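Local structure of short chain dehydrogenase (Mycobacterium smegmatis, 3UCX) at residues Asn146-Arg151 with Asp256-Glu261; Phe122-Leu127 with Ser165-Met170; Asp80-Met83 with Arg88-Val91. The protein probably acts as an oxidoreductase of the short-chain dehydrogenase/reductase family, with its substrate not established. One frame throughout, in Å; residues are numbered along the deposited sequence.

Interaction 1 of 3, residues Asn146-Arg151 with Asp256-Glu261; sequences NSMVVR and DVNCGE
At the C-terminal ends of the strands in this Rossmann-type fold, Arg151 and Met148, in the loop after strand 141-145, meet Asp256 at the end of strand 254-257 and Asn258 and Glu261 in the turn that follows. The main link is a salt bridge. Arg151 grips the Asp256 carboxylate side-on with two nitrogens, one to each oxygen. Arg151 NE lies 2.8 Å from Asp256 OD2, with a fairly straight N-H...O angle of 163°. Arg151 NH2 lies 2.8 Å from Asp256 OD1, on its syn lone pair, in a more bent bond. The two flat groups are turned 33° apart. The Arg151 chain bends at chi2 (-66°), which carries the guanidinium to the carboxylate. Arg151 NH2 also makes a weak hydrogen bond to Ala264 O of a second subunit.

Met148 makes the van der Waals part. Its SD packs on Asn258 CB at 3.7 Å. Its CE rests against the carboxylate oxygen Glu261 OE1 at 3.4 Å. Met148 crosses both side chains at about a right angle.

Each segment is also braced from within. Ser147 OG accepts from Val149 N at 3.1 Å in an ST turn. Asn258 OD1 accepts from Gly260 N in an Asx turn, inside a type I' beta turn from Asn258 to Glu261. The contact ties an inner strand's exit loop, across strand 184-190, to the turn after the last strand of the chain's own Rossmann-type sheet.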
loop_
_atom_site.group_PDB
_atom_site.type_symbol
_atom_site.label_atom_id
_atom_site.label_comp_id
_atom_site.label_asym_id
_atom_site.label_seq_id
_atom_site.Cartn_x
_atom_site.Cartn_y
_atom_site.Cartn_z
ATOM N N ASN A 146 -2.741 15.127 -7.735
ATOM C CA ASN A 146 -3.772 14.151 -7.445
ATOM C C ASN A 146 -4.508 14.580 -6.147
ATOM O O ASN A 146 -4.803 15.776 -5.968
ATOM C CB ASN A 146 -3.116 12.757 -7.395
ATOM C CG ASN A 146 -4.101 11.627 -7.616
ATOM O OD1 ASN A 146 -4.967 11.396 -6.759
ATOM N ND2 ASN A 146 -3.972 10.896 -8.751
ATOM N N SER A 147 -4.842 13.648 -5.267
ATOM C CA SER A 147 -5.666 13.968 -4.102
ATOM C C SER A 147 -5.562 12.910 -3.023
ATOM O O SER A 147 -5.447 11.723 -3.303
ATOM C CB SER A 147 -7.135 14.104 -4.494
ATOM O OG SER A 147 -7.986 14.241 -3.344
ATOM N N MET A 148 -5.614 13.372 -1.776
ATOM C CA MET A 148 -5.741 12.507 -0.588
ATOM C C MET A 148 -6.865 11.492 -0.660
ATOM O O MET A 148 -6.824 10.487 0.018
ATOM C CB MET A 148 -5.932 13.399 0.652
ATOM C CG MET A 148 -5.723 12.704 1.978
ATOM S SD MET A 148 -5.774 13.853 3.376
ATOM C CE MET A 148 -7.542 14.240 3.422
ATOM N N VAL A 149 -7.906 11.778 -1.434
ATOM C CA VAL A 149 -9.048 10.888 -1.584
ATOM C C VAL A 149 -8.634 9.465 -1.976
ATOM O O VAL A 149 -9.327 8.518 -1.688
ATOM C CB VAL A 149 -10.010 11.428 -2.663
ATOM C CG1 VAL A 149 -9.446 11.184 -4.060
ATOM C CG2 VAL A 149 -11.380 10.807 -2.522
ATOM N N VAL A 150 -7.490 9.319 -2.651
ATOM C CA VAL A 150 -7.067 7.973 -3.027
ATOM C C VAL A 150 -6.612 7.135 -1.817
ATOM O O VAL A 150 -6.460 5.919 -1.920
ATOM C CB VAL A 150 -5.997 7.971 -4.141
ATOM C CG1 VAL A 150 -6.511 8.735 -5.372
ATOM C CG2 VAL A 150 -4.666 8.516 -3.642
ATOM N N ARG A 151 -6.394 7.794 -0.676
ATOM C CA ARG A 151 -5.899 7.129 0.536
ATOM C C ARG A 151 -7.009 6.629 1.458
ATOM O O ARG A 151 -6.717 5.982 2.466
ATOM C CB ARG A 151 -4.991 8.082 1.317
ATOM C CG ARG A 151 -3.802 8.588 0.509
ATOM C CD ARG A 151 -2.837 7.486 0.158
ATOM N NE ARG A 151 -1.602 7.961 -0.470
ATOM C CZ ARG A 151 -0.739 7.168 -1.106
ATOM N NH1 ARG A 151 -0.969 5.837 -1.160
ATOM N NH2 ARG A 151 0.367 7.681 -1.660
ATOM N N ASP A 256 2.481 12.687 -0.621
ATOM C CA ASP A 256 1.264 13.164 0.026
ATOM C C ASP A 256 1.584 14.383 0.850
ATOM O O ASP A 256 2.541 14.368 1.614
ATOM C CB ASP A 256 0.699 12.080 0.936
ATOM C CG ASP A 256 0.186 10.861 0.165
ATOM O OD1 ASP A 256 1.007 10.153 -0.449
ATOM O OD2 ASP A 256 -1.027 10.597 0.195
ATOM N N VAL A 257 0.796 15.438 0.679
ATOM C CA VAL A 257 0.995 16.686 1.415
ATOM C C VAL A 257 -0.306 16.901 2.184
ATOM O O VAL A 257 -1.266 17.474 1.666
ATOM C CB VAL A 257 1.323 17.873 0.497
ATOM C CG1 VAL A 257 1.649 19.132 1.322
ATOM C CG2 VAL A 257 2.487 17.563 -0.451
ATOM N N ASN A 258 -0.333 16.406 3.410
ATOM C CA ASN A 258 -1.555 16.337 4.179
ATOM C C ASN A 258 -1.380 16.461 5.670
ATOM O O ASN A 258 -2.300 16.120 6.432
ATOM C CB ASN A 258 -2.303 15.034 3.829
ATOM C CG ASN A 258 -1.524 13.781 4.169
ATOM O OD1 ASN A 258 -0.659 13.781 5.051
ATOM N ND2 ASN A 258 -1.852 12.666 3.484
ATOM N N CYS A 259 -0.219 16.942 6.094
ATOM C CA CYS A 259 0.088 17.145 7.505
ATOM C C CYS A 259 -0.062 15.872 8.326
ATOM O O CYS A 259 -0.235 15.924 9.543
ATOM C CB CYS A 259 -0.710 18.337 8.067
ATOM S SG CYS A 259 -0.131 19.855 7.297
ATOM N N GLY A 260 0.066 14.725 7.640
ATOM C CA GLY A 260 0.090 13.429 8.302
ATOM C C GLY A 260 -1.221 12.662 8.370
ATOM O O GLY A 260 -1.233 11.572 8.895
ATOM N N GLU A 261 -2.302 13.179 7.804
ATOM C CA GLU A 261 -3.606 12.526 7.950
ATOM C C GLU A 261 -3.626 11.084 7.435
ATOM O O GLU A 261 -4.177 10.184 8.093
ATOM C CB GLU A 261 -4.729 13.358 7.314
ATOM C CG GLU A 261 -6.101 12.812 7.684
ATOM C CD GLU A 261 -7.266 13.714 7.353
ATOM O OE1 GLU A 261 -7.104 14.783 6.775
ATOM O OE2 GLU A 261 -8.396 13.304 7.650
#

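Interaction 2 of 3, residues Phe122-Leu127 with Ser165-Met170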
loop_
_atom_site.group_PDB
_atom_site.type_symbol
_atom_site.label_atom_id
_atom_site.label_comp_id
_atom_site.label_asym_id
_atom_site.label_seq_id
_atom_site.Cartn_x
_atom_site.Cartn_y
_atom_site.Cartn_z
ATOM N N PHE A 122 -8.099 11.667 -19.040
ATOM C CA PHE A 122 -7.776 11.780 -20.465
ATOM C C PHE A 122 -7.214 13.126 -20.845
ATOM O O PHE A 122 -6.337 13.205 -21.708
ATOM C CB PHE A 122 -8.948 11.371 -21.347
ATOM C CG PHE A 122 -9.368 9.938 -21.158
ATOM C CD1 PHE A 122 -8.433 8.916 -21.089
ATOM C CD2 PHE A 122 -10.705 9.602 -21.041
ATOM C CE1 PHE A 122 -8.830 7.589 -20.893
ATOM C CE2 PHE A 122 -11.110 8.283 -20.863
ATOM C CZ PHE A 122 -10.181 7.270 -20.790
ATOM N N GLY A 123 -7.694 14.184 -20.189
ATOM C CA GLY A 123 -7.127 15.518 -20.363
ATOM C C GLY A 123 -5.655 15.591 -19.999
ATOM O O GLY A 123 -4.839 16.118 -20.770
ATOM N N ALA A 124 -5.312 15.064 -18.830
ATOM C CA ALA A 124 -3.929 15.009 -18.388
ATOM C C ALA A 124 -3.094 14.178 -19.359
ATOM O O ALA A 124 -1.971 14.579 -19.712
ATOM C CB ALA A 124 -3.819 14.437 -16.954
ATOM N N LEU A 125 -3.638 13.049 -19.825
ATOM C CA LEU A 125 -2.886 12.186 -20.772
ATOM C C LEU A 125 -2.635 12.949 -22.081
ATOM O O LEU A 125 -1.521 12.951 -22.619
ATOM C CB LEU A 125 -3.649 10.911 -21.083
ATOM C CG LEU A 125 -2.947 9.867 -21.970
ATOM C CD1 LEU A 125 -1.555 9.531 -21.442
ATOM C CD2 LEU A 125 -3.812 8.616 -22.121
ATOM N N ARG A 126 -3.677 13.596 -22.593
ATOM C CA ARG A 126 -3.560 14.384 -23.826
ATOM C C ARG A 126 -2.453 15.429 -23.721
ATOM O O ARG A 126 -1.633 15.569 -24.637
ATOM C CB ARG A 126 -4.901 15.052 -24.151
ATOM C CG ARG A 126 -5.207 15.147 -25.619
ATOM C CD ARG A 126 -6.565 15.808 -25.903
ATOM N NE ARG A 126 -7.584 14.823 -26.276
ATOM C CZ ARG A 126 -8.525 14.342 -25.474
ATOM N NH1 ARG A 126 -8.626 14.747 -24.223
ATOM N NH2 ARG A 126 -9.397 13.454 -25.941
ATOM N N LEU A 127 -2.406 16.138 -22.603
ATOM C CA LEU A 127 -1.334 17.108 -22.336
ATOM C C LEU A 127 0.044 16.499 -22.324
ATOM O O LEU A 127 0.967 17.025 -22.933
ATOM C CB LEU A 127 -1.520 17.796 -20.978
ATOM C CG LEU A 127 -2.058 19.202 -20.987
ATOM C CD1 LEU A 127 -1.187 20.119 -21.853
ATOM C CD2 LEU A 127 -3.459 19.056 -21.544
ATOM N N SER A 165 -7.930 7.868 -8.800
ATOM C CA SER A 165 -7.271 6.569 -8.769
ATOM C C SER A 165 -6.863 6.124 -10.166
ATOM O O SER A 165 -5.771 5.603 -10.360
ATOM C CB SER A 165 -8.171 5.534 -8.129
ATOM O OG SER A 165 -8.330 5.856 -6.739
ATOM N N ALA A 166 -7.736 6.326 -11.133
ATOM C CA ALA A 166 -7.404 6.030 -12.524
ATOM C C ALA A 166 -6.202 6.907 -12.951
ATOM O O ALA A 166 -5.265 6.425 -13.611
ATOM C CB ALA A 166 -8.616 6.265 -13.444
ATOM N N LEU A 167 -6.207 8.179 -12.539
ATOM C CA LEU A 167 -5.104 9.094 -12.839
ATOM C C LEU A 167 -3.790 8.632 -12.209
ATOM O O LEU A 167 -2.733 8.710 -12.839
ATOM C CB LEU A 167 -5.442 10.518 -12.403
ATOM C CG LEU A 167 -4.292 11.548 -12.388
ATOM C CD1 LEU A 167 -3.709 11.825 -13.784
ATOM C CD2 LEU A 167 -4.753 12.845 -11.729
ATOM N N LEU A 168 -3.845 8.188 -10.954
ATOM C CA LEU A 168 -2.653 7.708 -10.239
ATOM C C LEU A 168 -2.064 6.477 -10.937
ATOM O O LEU A 168 -0.843 6.392 -11.187
ATOM C CB LEU A 168 -2.976 7.412 -8.771
ATOM C CG LEU A 168 -1.810 6.939 -7.891
ATOM C CD1 LEU A 168 -0.644 7.936 -7.923
ATOM C CD2 LEU A 168 -2.287 6.610 -6.465
ATOM N N ALA A 169 -2.943 5.554 -11.300
ATOM C CA ALA A 169 -2.535 4.341 -11.996
ATOM C C ALA A 169 -1.857 4.718 -13.342
ATOM O O ALA A 169 -0.761 4.261 -13.651
ATOM C CB ALA A 169 -3.733 3.437 -12.229
ATOM N N MET A 170 -2.501 5.595 -14.101
ATOM C CA MET A 170 -1.950 6.083 -15.361
ATOM C C MET A 170 -0.590 6.762 -15.168
ATOM O O MET A 170 0.343 6.574 -15.994
ATOM C CB MET A 170 -2.918 7.064 -16.002
ATOM C CG MET A 170 -2.504 7.533 -17.386
ATOM S SD MET A 170 -3.605 8.818 -17.970
ATOM C CE MET A 170 -3.025 10.252 -17.080
#
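Segments 122-127 and 165-170 are short pieces of two long helices, 110-130 and 158-179. They run in nearly the same direction, with 27° between their axes. The axes come within 10.6 Å of each other. Ala124 faces Leu167, and Leu125 faces Met170, with CA atoms 8.2 Å apart in both pairs. No hydrogen bond crosses between the segments, and apolar side chains make the whole contact.

Met170 does most of the work. With CG anti to the backbone N (chi1 -174°) and an extended chi2, the chain spans the gap to the facing helix. A bend at chi3 (78°) then turns CE toward Ala124 and the backbone N of Leu125. Met170 SD sits 3.8 Å from Leu125 CB and 4.1 Å from Leu125 CD1. Met170 CE lies 4.0 Å from Leu125 N and 4.3 Å from Ala124 CB. The thioether therefore lies against the start of the Leu125 side chain and the backbone beside it. Leu167 adds a smaller contact through one branch, with its CD1 4.1 Å from Ala124 CB. The short Ala124 side chain leaves the reaching to Leu167 and Met170.

All four touching residues are buried. Met170 also packs on Val121 of helix 110-130 and on Phe105 of a third subunit, while Ala169 and Ser165 of this chain meet Ser165 and Ala169 of that subunit. In short-chain dehydrogenases the two equivalent long helices commonly form a subunit interface. Their side-by-side packing on one face of the parallel sheet belongs to the Rossmann-type fold.

Interaction 3 of 3, residues Asp80-Met83 with Arg88-Val91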
loop_
_atom_site.group_PDB
_atom_site.type_symbol
_atom_site.label_atom_id
_atom_site.label_comp_id
_atom_site.label_asym_id
_atom_site.label_seq_id
_atom_site.Cartn_x
_atom_site.Cartn_y
_atom_site.Cartn_z
ATOM N N ASP A 80 1.635 23.921 -30.054
ATOM C CA ASP A 80 2.191 24.753 -31.122
ATOM C C ASP A 80 2.536 26.161 -30.615
ATOM O O ASP A 80 3.635 26.673 -30.871
ATOM C CB ASP A 80 1.243 24.809 -32.331
ATOM C CG ASP A 80 1.184 23.498 -33.110
ATOM O OD1 ASP A 80 2.118 22.667 -33.003
ATOM O OD2 ASP A 80 0.185 23.280 -33.842
ATOM N N GLU A 81 1.647 26.756 -29.825
ATOM C CA GLU A 81 1.895 28.118 -29.319
ATOM C C GLU A 81 3.075 28.154 -28.354
ATOM O O GLU A 81 3.901 29.066 -28.395
ATOM C CB GLU A 81 0.638 28.704 -28.680
ATOM C CG GLU A 81 -0.434 29.076 -29.695
ATOM C CD GLU A 81 -0.018 30.224 -30.596
ATOM O OE1 GLU A 81 0.399 31.280 -30.087
ATOM O OE2 GLU A 81 -0.093 30.059 -31.822
ATOM N N THR A 82 3.172 27.137 -27.505
ATOM C CA THR A 82 4.299 27.001 -26.583
ATOM C C THR A 82 5.631 26.871 -27.303
ATOM O O THR A 82 6.626 27.486 -26.928
ATOM C CB THR A 82 4.084 25.757 -25.685
ATOM O OG1 THR A 82 2.906 25.953 -24.896
ATOM C CG2 THR A 82 5.281 25.510 -24.782
ATOM N N MET A 83 5.668 26.023 -28.320
ATOM C CA MET A 83 6.912 25.796 -29.042
ATOM C C MET A 83 7.278 27.032 -29.876
ATOM O O MET A 83 8.449 27.362 -30.019
ATOM C CB MET A 83 6.793 24.518 -29.872
ATOM C CG MET A 83 6.495 23.287 -28.997
ATOM S SD MET A 83 7.563 23.104 -27.536
ATOM C CE MET A 83 9.033 22.814 -28.530
ATOM N N ARG A 88 10.831 25.202 -26.095
ATOM C CA ARG A 88 11.143 24.114 -25.186
ATOM C C ARG A 88 10.137 24.033 -24.048
ATOM O O ARG A 88 9.477 25.014 -23.727
ATOM C CB ARG A 88 12.518 24.305 -24.564
ATOM C CG ARG A 88 12.645 25.500 -23.617
ATOM C CD ARG A 88 14.117 25.762 -23.348
ATOM N NE ARG A 88 14.710 24.460 -23.040
ATOM C CZ ARG A 88 15.025 24.020 -21.831
ATOM N NH1 ARG A 88 14.908 24.823 -20.771
ATOM N NH2 ARG A 88 15.516 22.778 -21.695
ATOM N N VAL A 89 10.081 22.860 -23.428
ATOM C CA VAL A 89 9.298 22.624 -22.198
ATOM C C VAL A 89 10.106 21.696 -21.304
ATOM O O VAL A 89 10.511 20.610 -21.728
ATOM C CB VAL A 89 7.930 21.973 -22.492
ATOM C CG1 VAL A 89 7.197 21.623 -21.188
ATOM C CG2 VAL A 89 7.071 22.879 -23.354
ATOM N N ASP A 90 10.321 22.123 -20.056
ATOM C CA ASP A 90 11.046 21.341 -19.048
ATOM C C ASP A 90 10.132 20.605 -18.066
ATOM O O ASP A 90 10.498 19.547 -17.559
ATOM C CB ASP A 90 11.953 22.296 -18.274
ATOM C CG ASP A 90 12.972 22.925 -19.178
ATOM O OD1 ASP A 90 13.929 22.198 -19.505
ATOM O OD2 ASP A 90 12.765 24.086 -19.623
ATOM N N VAL A 91 8.959 21.169 -17.814
ATOM C CA VAL A 91 8.033 20.670 -16.810
ATOM C C VAL A 91 6.606 20.798 -17.308
ATOM O O VAL A 91 6.207 21.837 -17.819
ATOM C CB VAL A 91 8.155 21.464 -15.462
ATOM C CG1 VAL A 91 7.178 20.926 -14.416
ATOM C CG2 VAL A 91 9.592 21.412 -14.948
#
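Thr82 and Met83, near the end of helix 72-85, pack against Arg88 and Val89 in the connection to strand 91-94. This is the return from helix to strand in a beta-alpha-beta crossover of the Rossmann-type fold.

Apolar contacts come first. Thr82 CG2 meets Val89 CG2 at 3.5 Å, tighter than usual for two methyl groups. The two side chains cross at about a right angle. Thr82 CG2 is anti to the backbone N (chi1 -63°, measured to OG1), and this turns the methyl to the valine while OG1 bonds back to Leu78 O in its own helix. Met83 SD lies 4.2 Å from the same Val89 methyl, CG2. Phe131 packs on both Thr82 and Val89, and Ala134 of helix 132-138 packs on Met83 and Val89.

Contacts with the backbone form a second group. The Met83 chain bends at both chi2 and chi3, and its CE comes 3.9 Å from Arg88 N. The contact buries Arg88 O, which has no hydrogen-bond partner in the model; its approach to Thr82 CG2 is loose, at 4.4 Å.

The charged contact lies within segment 88-91. The Arg88 side chain starts away from the helix and forms a salt bridge with Asp90. Asp90 OD2 also accepts a hydrogen bond from Val13 N of strand 13-17.

Interactions 1 and 2 are neighbours that touch, with centres 18 Å apart. Asn146 ND2 lies 3.6 Å from Leu167 CD2, and Val150 CG1 lies 3.7 Å from Ser165 OG. Their segments alternate along the chain. The loop after strand 141-145 rests on helix 158-179, which also packs on helix 110-130. Ser147 touches Tyr160, and Tyr160 and Lys164 fit the family's Tyr-x-x-x-Lys motif; interactions 1 and 2 probably border the active site. Interaction 3 lies apart: its centre is 20 Å from that of interaction 2 and 30 Å from that of interaction 1, on the opposite side of the chain's centre. Pro104, Ala155 and Lys156 line the site of the bound 2-(2-methoxyethoxy)ethanol; none is in these segments.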